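Local atomic coordinates of Sodium/calcium exchanger membrane region domain-containing protein (Archaeoglobus fulgidus, PDB entry 4KPP), a protein that acts as a H+/Ca2+ exchanger of the sodium/calcium exchanger family, probably moving calcium ions across the membrane in exchange for protons. Residues Y96-T101 and P308-Q313; F153-K158 and E315-T320; A321-F326 and A365-L370. One frame throughout, in Å; residues are numbered along the deposited sequence.

Interaction 1. Residues Y96-T101 and P308-Q313; sequences YVHYAT and PLDARQ
The side chains of H98 and D310 cross at about a right angle, with the imidazole and carboxylate planes turned 27° apart. D310 OD2 comes within 3.4 Å of H98 CE1 and approaches the ring obliquely; it is about as near ND1, but the angle there is too poor for a hydrogen bond. ND1 is instead met in the ring plane by a water at 2.6 Å, and the same water accepts a hydrogen from D310 N at 3.0 Å. With D310 CG placed between the backbone N and the carbonyl carbon (chi1 70°), OD1 turns back to Q313 N and accepts its hydrogen on the syn side, somewhat out of the carboxylate plane, at 2.8 Å and a nearly straight 166°. D310 is therefore the N-cap of helix 311-331, whose start lies against the first turns of helix 96-127; the contact thus joins the two sodium/calcium exchanger domains of the chain. Q313 CG lies at the edge of the H98 ring, 4.1 Å from H98 CB, while the side chains of Q313 and T101 run antiparallel alongside one another. F243 of helix 242-267 touches both H98 and Q313. L309 CD1 reaches T101 crosswise, 3.6 Å from OG1. A second water takes the hydroxyl hydrogen of T101 OG1 at 2.7 Å and donates to the carbonyl oxygens of V97 and P308, and V97 CG1 packs on P308 CD.

Interaction 2. Residues F153-K158 and E315-T320; sequences FTLPLK and EEVLLT. With OLB ((2S)-2,3-dihydroxypropyl (9Z)-octadec-9-enoate), chain E.
E316 O is gripped twice within its own helix, by T320 N at 2.9 Å and by T320 OG1 at 2.6 Å, the two donors reaching it from opposite faces of the carbonyl plane. The hydroxyl is thereby held back on the helix, where it also pairs with R109, while E316 OE1 and OE2 form salt bridges with R312 and R109. Toward residues 153-158, helix 311-331 offers V317 and L318 instead. P156, in the short helix 155-158, sets CG 3.9 Å from L318 CB, the two side chains crossing at about a right angle. V317 CG1 lies 4.2 Å from that same CG and equally far from L155 CB. L318 has CG anti to the backbone N (chi1 169°), which carries CD1 to the edge of the F153 ring, in its plane and 3.7 Å from CE1. K158 leads another way, its CD coming 3.6 Å from O23 of the bound monoolein and its NZ bridging to D165. No hydrogen bond links the two segments, so residues 153-158 and 315-320 are joined by apolar side chains and the fit of their shapes.

Interaction 3. Residues A321-F326 and A365-L370; sequences AAQSLF and AIYIIL
Y367 CG stands anti to the carbonyl carbon (chi1 -83°) and F326 CG anti to the backbone N (chi1 -175°), which swings both aromatic groups into the groove between two helices of the transmembrane bundle. The segments 321-326 and 365-370 run in the same general direction, their axes approaching to 7.9 Å and inclined by 26°. Small A322 permits this approach: its CB sits 3.7 Å from Y367 CB and also touches I368 CG1. The Y367 ring then lies over helix 311-331, with Q323 CA above the middle of one face in a CH-pi contact, 3.6 Å from the centroid. Q323 CB and CG continue alongside the ring toward its hydroxyl. The F326 ring is oblique to that of Y367 and also meets L370, F326 CE1 lying 3.7 Å from L370 CB. F326 further neighbours I330, a residue of the calcium site. Putting an alanine in place of Y367 would probably open a gap beside Q323 and F326 and deprive the bridging water of one partner. That water lies 2.6 Å from Q323 NE2, whose hydrogen it accepts, and 3.0 Å from Y367 OH, while Q323 NE2 also bonds to R109 O.

How the interactions relate
From the N terminus, residues 96-101 open helix 96-127 and meet 308-313 only after some two hundred residues, where interaction 1 closes its loop. Interaction 2 opens within that loop, at 153-158, and closes just beyond it at 315-320; the two contacts therefore cross. Interaction 3 follows in series and spans a short excursion through helix 338-353 from 321-326 to 365-370. All three share helix 311-331, which is joined in turn to helix 96-127, to the turn after helix 138-152, and to helix 357-377. Neighbouring contacts also touch, T101 meeting V317 between interactions 1 and 2, and F153 meeting A321 between 2 and 3.

Interaction 1. Residues Y96-T101 and P308-Q313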
loop_
_atom_site.group_PDB
_atom_site.type_symbol
_atom_site.label_atom_id
_atom_site.label_comp_id
_atom_site.label_asym_id
_atom_site.label_seq_id
_atom_site.Cartn_x
_atom_site.Cartn_y
_atom_site.Cartn_z
ATOM N N TYR A 96 -2.238 -7.003 20.159
ATOM C CA TYR A 96 -2.511 -5.997 19.136
ATOM C C TYR A 96 -1.336 -5.036 18.937
ATOM O O TYR A 96 -1.211 -4.409 17.881
ATOM C CB TYR A 96 -3.800 -5.232 19.457
ATOM C CG TYR A 96 -5.058 -6.077 19.355
ATOM C CD1 TYR A 96 -5.556 -6.470 18.118
ATOM C CD2 TYR A 96 -5.748 -6.475 20.493
ATOM C CE1 TYR A 96 -6.699 -7.241 18.014
ATOM C CE2 TYR A 96 -6.899 -7.244 20.400
ATOM C CZ TYR A 96 -7.369 -7.623 19.155
ATOM O OH TYR A 96 -8.510 -8.386 19.049
ATOM N N VAL A 97 -0.478 -4.930 19.949
ATOM C CA VAL A 97 0.739 -4.131 19.851
ATOM C C VAL A 97 1.662 -4.668 18.757
ATOM O O VAL A 97 2.194 -3.908 17.946
ATOM C CB VAL A 97 1.510 -4.109 21.187
ATOM C CG1 VAL A 97 2.809 -3.335 21.037
ATOM C CG2 VAL A 97 0.646 -3.515 22.302
ATOM N N HIS A 98 1.849 -5.984 18.742
ATOM C CA HIS A 98 2.692 -6.618 17.737
ATOM C C HIS A 98 1.994 -6.644 16.384
ATOM O O HIS A 98 2.635 -6.467 15.351
ATOM C CB HIS A 98 3.064 -8.044 18.150
ATOM C CG HIS A 98 3.473 -8.174 19.584
ATOM N ND1 HIS A 98 4.597 -7.562 20.098
ATOM C CD2 HIS A 98 2.912 -8.850 20.612
ATOM C CE1 HIS A 98 4.705 -7.852 21.381
ATOM N NE2 HIS A 98 3.694 -8.633 21.720
ATOM N N TYR A 99 0.681 -6.868 16.394
ATOM C CA TYR A 99 -0.086 -6.994 15.155
ATOM C C TYR A 99 -0.014 -5.734 14.292
ATOM O O TYR A 99 0.028 -5.819 13.064
ATOM C CB TYR A 99 -1.549 -7.347 15.443
ATOM C CG TYR A 99 -1.764 -8.724 16.045
ATOM C CD1 TYR A 99 -0.756 -9.685 16.031
ATOM C CD2 TYR A 99 -2.983 -9.064 16.619
ATOM C CE1 TYR A 99 -0.959 -10.944 16.584
ATOM C CE2 TYR A 99 -3.195 -10.318 17.171
ATOM C CZ TYR A 99 -2.183 -11.253 17.151
ATOM O OH TYR A 99 -2.400 -12.498 17.702
ATOM N N ALA A 100 0.006 -4.572 14.937
ATOM C CA ALA A 100 0.035 -3.302 14.222
ATOM C C ALA A 100 1.283 -3.186 13.361
ATOM O O ALA A 100 1.218 -2.752 12.209
ATOM C CB ALA A 100 -0.047 -2.132 15.199
ATOM N N THR A 101 2.418 -3.589 13.918
ATOM C CA THR A 101 3.681 -3.498 13.196
ATOM C C THR A 101 3.849 -4.653 12.212
ATOM O O THR A 101 4.355 -4.468 11.106
ATOM C CB THR A 101 4.880 -3.438 14.151
ATOM O OG1 THR A 101 4.671 -2.391 15.107
ATOM C CG2 THR A 101 6.157 -3.163 13.373
ATOM N N PRO A 308 5.695 0.393 21.174
ATOM C CA PRO A 308 6.807 -0.503 21.507
ATOM C C PRO A 308 7.125 -1.452 20.359
ATOM O O PRO A 308 6.249 -1.787 19.560
ATOM C CB PRO A 308 6.284 -1.289 22.720
ATOM C CG PRO A 308 5.123 -0.494 23.237
ATOM C CD PRO A 308 4.521 0.156 22.029
ATOM N N LEU A 309 8.381 -1.867 20.282
ATOM C CA LEU A 309 8.836 -2.777 19.250
ATOM C C LEU A 309 9.654 -3.858 19.937
ATOM O O LEU A 309 10.774 -3.603 20.382
ATOM C CB LEU A 309 9.702 -2.018 18.244
ATOM C CG LEU A 309 9.460 -2.117 16.736
ATOM C CD1 LEU A 309 7.985 -1.983 16.376
ATOM C CD2 LEU A 309 10.284 -1.041 16.025
ATOM N N ASP A 310 9.095 -5.059 20.043
ATOM C CA ASP A 310 9.804 -6.160 20.687
ATOM C C ASP A 310 10.891 -6.715 19.766
ATOM O O ASP A 310 11.120 -6.179 18.679
ATOM C CB ASP A 310 8.830 -7.259 21.145
ATOM C CG ASP A 310 8.207 -8.033 19.986
ATOM O OD1 ASP A 310 8.259 -7.561 18.837
ATOM O OD2 ASP A 310 7.649 -9.124 20.232
ATOM N N ALA A 311 11.560 -7.778 20.202
ATOM C CA ALA A 311 12.622 -8.389 19.408
ATOM C C ALA A 311 12.127 -8.790 18.020
ATOM O O ALA A 311 12.738 -8.439 17.010
ATOM C CB ALA A 311 13.210 -9.595 20.138
ATOM N N ARG A 312 11.009 -9.511 17.981
ATOM C CA ARG A 312 10.414 -9.967 16.725
ATOM C C ARG A 312 10.084 -8.815 15.769
ATOM O O ARG A 312 10.532 -8.807 14.621
ATOM C CB ARG A 312 9.162 -10.811 16.999
ATOM C CG ARG A 312 8.365 -11.186 15.752
ATOM C CD ARG A 312 9.168 -12.084 14.822
ATOM N NE ARG A 312 8.463 -12.371 13.572
ATOM C CZ ARG A 312 7.602 -13.371 13.407
ATOM N NH1 ARG A 312 7.327 -14.187 14.415
ATOM N NH2 ARG A 312 7.012 -13.555 12.233
ATOM N N GLN A 313 9.311 -7.842 16.245
ATOM C CA GLN A 313 8.870 -6.744 15.388
ATOM C C GLN A 313 10.011 -5.840 14.919
ATOM O O GLN A 313 9.959 -5.293 13.815
ATOM C CB GLN A 313 7.764 -5.927 16.063
ATOM C CG GLN A 313 6.496 -6.721 16.323
ATOM C CD GLN A 313 6.096 -7.582 15.138
ATOM O OE1 GLN A 313 5.874 -7.081 14.037
ATOM N NE2 GLN A 313 6.012 -8.888 15.359
HETATM O O HOH W 1 4.875 -3.278 17.605
HETATM O O HOH W 2 6.209 -5.607 19.348
#

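Interaction 2. Residues F153-K158 and E315-T320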
loop_
_atom_site.group_PDB
_atom_site.type_symbol
_atom_site.label_atom_id
_atom_site.label_comp_id
_atom_site.label_asym_id
_atom_site.label_seq_id
_atom_site.Cartn_x
_atom_site.Cartn_y
_atom_site.Cartn_z
ATOM N N PHE A 153 15.668 2.699 9.618
ATOM C CA PHE A 153 16.761 1.924 10.204
ATOM C C PHE A 153 17.061 2.334 11.645
ATOM O O PHE A 153 17.774 1.635 12.355
ATOM C CB PHE A 153 18.038 2.048 9.366
ATOM C CG PHE A 153 18.109 1.083 8.220
ATOM C CD1 PHE A 153 18.074 -0.282 8.449
ATOM C CD2 PHE A 153 18.232 1.538 6.913
ATOM C CE1 PHE A 153 18.145 -1.178 7.397
ATOM C CE2 PHE A 153 18.303 0.647 5.863
ATOM C CZ PHE A 153 18.260 -0.711 6.105
ATOM N N THR A 154 16.519 3.471 12.072
ATOM C CA THR A 154 16.754 3.962 13.426
ATOM C C THR A 154 15.707 3.427 14.396
ATOM O O THR A 154 15.785 3.661 15.599
ATOM C CB THR A 154 16.757 5.502 13.486
ATOM O OG1 THR A 154 15.444 6.001 13.199
ATOM C CG2 THR A 154 17.751 6.075 12.481
ATOM N N LEU A 155 14.733 2.698 13.864
ATOM C CA LEU A 155 13.652 2.146 14.683
ATOM C C LEU A 155 13.999 0.867 15.471
ATOM O O LEU A 155 13.681 0.784 16.654
ATOM C CB LEU A 155 12.373 1.958 13.854
ATOM C CG LEU A 155 11.841 3.224 13.180
ATOM C CD1 LEU A 155 10.515 2.951 12.482
ATOM C CD2 LEU A 155 11.711 4.362 14.187
ATOM N N PRO A 156 14.644 -0.129 14.828
ATOM C CA PRO A 156 14.993 -1.333 15.594
ATOM C C PRO A 156 16.030 -1.061 16.681
ATOM O O PRO A 156 16.096 -1.803 17.661
ATOM C CB PRO A 156 15.591 -2.265 14.533
ATOM C CG PRO A 156 15.060 -1.764 13.237
ATOM C CD PRO A 156 14.977 -0.284 13.399
ATOM N N LEU A 157 16.831 -0.014 16.498
ATOM C CA LEU A 157 17.821 0.392 17.491
ATOM C C LEU A 157 17.166 0.840 18.793
ATOM O O LEU A 157 17.455 0.303 19.861
ATOM C CB LEU A 157 18.696 1.521 16.945
ATOM C CG LEU A 157 19.768 1.124 15.934
ATOM C CD1 LEU A 157 20.562 2.345 15.490
ATOM C CD2 LEU A 157 20.683 0.064 16.532
ATOM N N LYS A 158 16.287 1.832 18.688
ATOM C CA LYS A 158 15.568 2.366 19.837
ATOM C C LYS A 158 14.633 1.326 20.437
ATOM O O LYS A 158 14.423 1.298 21.647
ATOM C CB LYS A 158 14.746 3.583 19.416
ATOM C CG LYS A 158 15.559 4.775 18.954
ATOM C CD LYS A 158 14.739 5.645 18.016
ATOM C CE LYS A 158 13.357 5.906 18.580
ATOM N NZ LYS A 158 12.529 6.698 17.637
ATOM N N GLU A 315 13.031 -6.903 14.252
ATOM C CA GLU A 315 13.616 -7.667 13.159
ATOM C C GLU A 315 12.775 -7.505 11.899
ATOM O O GLU A 315 13.315 -7.402 10.799
ATOM C CB GLU A 315 13.727 -9.149 13.536
ATOM C CG GLU A 315 14.663 -9.427 14.700
ATOM C CD GLU A 315 14.322 -10.710 15.438
ATOM O OE1 GLU A 315 13.451 -11.467 14.961
ATOM O OE2 GLU A 315 14.924 -10.959 16.503
ATOM N N GLU A 316 11.455 -7.477 12.063
ATOM C CA GLU A 316 10.546 -7.318 10.932
ATOM C C GLU A 316 10.733 -5.964 10.262
ATOM O O GLU A 316 10.745 -5.867 9.033
ATOM C CB GLU A 316 9.088 -7.491 11.367
ATOM C CG GLU A 316 8.728 -8.894 11.830
ATOM C CD GLU A 316 8.786 -9.922 10.712
ATOM O OE1 GLU A 316 8.933 -11.122 11.022
ATOM O OE2 GLU A 316 8.672 -9.538 9.528
ATOM N N VAL A 317 10.876 -4.921 11.076
ATOM C CA VAL A 317 11.083 -3.571 10.563
ATOM C C VAL A 317 12.436 -3.471 9.869
ATOM O O VAL A 317 12.546 -2.890 8.789
ATOM C CB VAL A 317 10.985 -2.519 11.687
ATOM C CG1 VAL A 317 11.467 -1.155 11.209
ATOM C CG2 VAL A 317 9.559 -2.435 12.205
ATOM N N LEU A 318 13.458 -4.054 10.492
ATOM C CA LEU A 318 14.801 -4.096 9.922
ATOM C C LEU A 318 14.797 -4.820 8.576
ATOM O O LEU A 318 15.396 -4.354 7.605
ATOM C CB LEU A 318 15.766 -4.781 10.895
ATOM C CG LEU A 318 17.163 -5.144 10.388
ATOM C CD1 LEU A 318 17.913 -3.904 9.928
ATOM C CD2 LEU A 318 17.945 -5.885 11.464
ATOM N N LEU A 319 14.104 -5.954 8.527
ATOM C CA LEU A 319 13.983 -6.745 7.307
ATOM C C LEU A 319 13.284 -5.922 6.234
ATOM O O LEU A 319 13.688 -5.931 5.070
ATOM C CB LEU A 319 13.180 -8.020 7.585
ATOM C CG LEU A 319 13.479 -9.326 6.837
ATOM C CD1 LEU A 319 12.395 -10.352 7.138
ATOM C CD2 LEU A 319 13.624 -9.133 5.336
ATOM N N THR A 320 12.230 -5.216 6.635
ATOM C CA THR A 320 11.445 -4.406 5.709
ATOM C C THR A 320 12.262 -3.234 5.186
ATOM O O THR A 320 12.200 -2.900 4.005
ATOM C CB THR A 320 10.166 -3.870 6.375
ATOM O OG1 THR A 320 9.466 -4.949 7.007
ATOM C CG2 THR A 320 9.262 -3.223 5.341
HETATM C C1 OLB E . 17.200 11.070 14.165
HETATM C C2 OLB E . 18.191 10.369 13.298
HETATM C C3 OLB E . 17.725 10.411 11.881
HETATM C C4 OLB E . 18.901 10.379 10.963
HETATM C C5 OLB E . 18.877 9.123 10.158
HETATM O O19 OLB E . 16.979 12.260 13.997
HETATM O O20 OLB E . 16.540 10.394 15.161
HETATM C C21 OLB E . 15.681 11.086 15.984
HETATM C C22 OLB E . 14.748 10.120 16.629
HETATM O O23 OLB E . 15.273 8.852 16.516
HETATM C C24 OLB E . 14.584 10.478 18.067
HETATM C C6 OLB E . 17.949 9.288 9.004
HETATM C C7 OLB E . 18.473 10.336 8.080
HETATM C C8 OLB E . 17.792 10.217 6.758
HETATM C C9 OLB E . 16.341 10.525 6.914
HETATM C C10 OLB E . 15.878 11.940 6.844
HETATM C C11 OLB E . 14.752 12.402 7.706
HETATM C C12 OLB E . 14.704 13.893 7.668
HETATM C C13 OLB E . 14.009 14.416 8.879
HETATM C C14 OLB E . 14.855 14.210 10.088
HETATM C C15 OLB E . 14.129 14.756 11.272
HETATM C C16 OLB E . 14.857 14.423 12.532
HETATM C C17 OLB E . 16.191 15.092 12.539
HETATM C C18 OLB E . 16.392 15.834 13.818
#

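Interaction 3. Residues A321-F326 and A365-L370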
loop_
_atom_site.group_PDB
_atom_site.type_symbol
_atom_site.label_atom_id
_atom_site.label_comp_id
_atom_site.label_asym_id
_atom_site.label_seq_id
_atom_site.Cartn_x
_atom_site.Cartn_y
_atom_site.Cartn_z
ATOM N N ALA A 321 13.029 -2.613 6.076
ATOM C CA ALA A 321 13.903 -1.511 5.696
ATOM C C ALA A 321 14.988 -2.007 4.745
ATOM O O ALA A 321 15.349 -1.324 3.786
ATOM C CB ALA A 321 14.522 -0.886 6.925
ATOM N N ALA A 322 15.498 -3.205 5.021
ATOM C CA ALA A 322 16.524 -3.820 4.190
ATOM C C ALA A 322 16.002 -4.092 2.785
ATOM O O ALA A 322 16.671 -3.781 1.798
ATOM C CB ALA A 322 17.033 -5.105 4.831
ATOM N N GLN A 323 14.806 -4.669 2.701
ATOM C CA GLN A 323 14.166 -4.914 1.415
ATOM C C GLN A 323 13.929 -3.607 0.668
ATOM O O GLN A 323 14.019 -3.557 -0.559
ATOM C CB GLN A 323 12.831 -5.637 1.599
ATOM C CG GLN A 323 12.164 -6.024 0.284
ATOM C CD GLN A 323 10.675 -6.268 0.430
ATOM O OE1 GLN A 323 9.996 -5.582 1.193
ATOM N NE2 GLN A 323 10.160 -7.250 -0.298
ATOM N N SER A 324 13.624 -2.553 1.420
ATOM C CA SER A 324 13.315 -1.252 0.832
ATOM C C SER A 324 14.565 -0.563 0.297
ATOM O O SER A 324 14.502 0.169 -0.690
ATOM C CB SER A 324 12.602 -0.359 1.850
ATOM O OG SER A 324 11.423 -0.984 2.324
ATOM N N LEU A 325 15.696 -0.799 0.954
ATOM C CA LEU A 325 16.977 -0.297 0.479
ATOM C C LEU A 325 17.287 -0.935 -0.869
ATOM O O LEU A 325 17.665 -0.256 -1.826
ATOM C CB LEU A 325 18.083 -0.653 1.470
ATOM C CG LEU A 325 19.160 0.399 1.750
ATOM C CD1 LEU A 325 20.476 -0.272 2.143
ATOM C CD2 LEU A 325 19.349 1.341 0.567
ATOM N N PHE A 326 17.119 -2.250 -0.931
ATOM C CA PHE A 326 17.344 -3.004 -2.153
ATOM C C PHE A 326 16.384 -2.569 -3.258
ATOM O O PHE A 326 16.751 -2.538 -4.435
ATOM C CB PHE A 326 17.205 -4.500 -1.869
ATOM C CG PHE A 326 17.529 -5.372 -3.044
ATOM C CD1 PHE A 326 18.781 -5.318 -3.636
ATOM C CD2 PHE A 326 16.585 -6.252 -3.551
ATOM C CE1 PHE A 326 19.085 -6.127 -4.723
ATOM C CE2 PHE A 326 16.881 -7.061 -4.629
ATOM C CZ PHE A 326 18.132 -6.999 -5.218
ATOM N N ALA A 365 20.780 -9.081 5.781
ATOM C CA ALA A 365 22.168 -8.882 5.374
ATOM C C ALA A 365 22.322 -8.931 3.856
ATOM O O ALA A 365 23.034 -8.118 3.270
ATOM C CB ALA A 365 23.071 -9.916 6.033
ATOM N N ILE A 366 21.644 -9.884 3.224
ATOM C CA ILE A 366 21.723 -10.044 1.774
ATOM C C ILE A 366 21.146 -8.836 1.029
ATOM O O ILE A 366 21.759 -8.334 0.087
ATOM C CB ILE A 366 21.042 -11.355 1.312
ATOM C CG1 ILE A 366 21.798 -12.562 1.873
ATOM C CG2 ILE A 366 20.988 -11.430 -0.205
ATOM C CD1 ILE A 366 21.276 -13.901 1.399
ATOM N N TYR A 367 19.976 -8.370 1.462
ATOM C CA TYR A 367 19.367 -7.166 0.904
ATOM C C TYR A 367 20.344 -6.000 0.933
ATOM O O TYR A 367 20.572 -5.338 -0.077
ATOM C CB TYR A 367 18.124 -6.780 1.704
ATOM C CG TYR A 367 16.858 -7.512 1.323
ATOM C CD1 TYR A 367 16.559 -7.794 -0.004
ATOM C CD2 TYR A 367 15.952 -7.906 2.296
ATOM C CE1 TYR A 367 15.393 -8.455 -0.349
ATOM C CE2 TYR A 367 14.789 -8.564 1.965
ATOM C CZ TYR A 367 14.511 -8.838 0.643
ATOM O OH TYR A 367 13.348 -9.497 0.324
ATOM N N ILE A 368 20.919 -5.759 2.107
ATOM C CA ILE A 368 21.831 -4.643 2.310
ATOM C C ILE A 368 23.113 -4.803 1.501
ATOM O O ILE A 368 23.551 -3.869 0.829
ATOM C CB ILE A 368 22.181 -4.475 3.801
ATOM C CG1 ILE A 368 20.924 -4.132 4.605
ATOM C CG2 ILE A 368 23.241 -3.400 3.984
ATOM C CD1 ILE A 368 21.158 -4.043 6.103
ATOM N N ILE A 369 23.708 -5.989 1.564
ATOM C CA ILE A 369 24.972 -6.233 0.880
ATOM C C ILE A 369 24.804 -6.203 -0.642
ATOM O O ILE A 369 25.684 -5.729 -1.352
ATOM C CB ILE A 369 25.640 -7.541 1.367
ATOM C CG1 ILE A 369 26.068 -7.389 2.829
ATOM C CG2 ILE A 369 26.845 -7.894 0.511
ATOM C CD1 ILE A 369 26.665 -8.636 3.428
ATOM N N LEU A 370 23.665 -6.683 -1.136
ATOM C CA LEU A 370 23.344 -6.570 -2.562
ATOM C C LEU A 370 23.168 -5.115 -2.987
ATOM O O LEU A 370 23.488 -4.745 -4.114
ATOM C CB LEU A 370 22.069 -7.346 -2.905
ATOM C CG LEU A 370 22.160 -8.864 -3.066
ATOM C CD1 LEU A 370 20.780 -9.440 -3.343
ATOM C CD2 LEU A 370 23.123 -9.227 -4.180
HETATM O O HOH W 3 11.653 -8.575 -1.935
#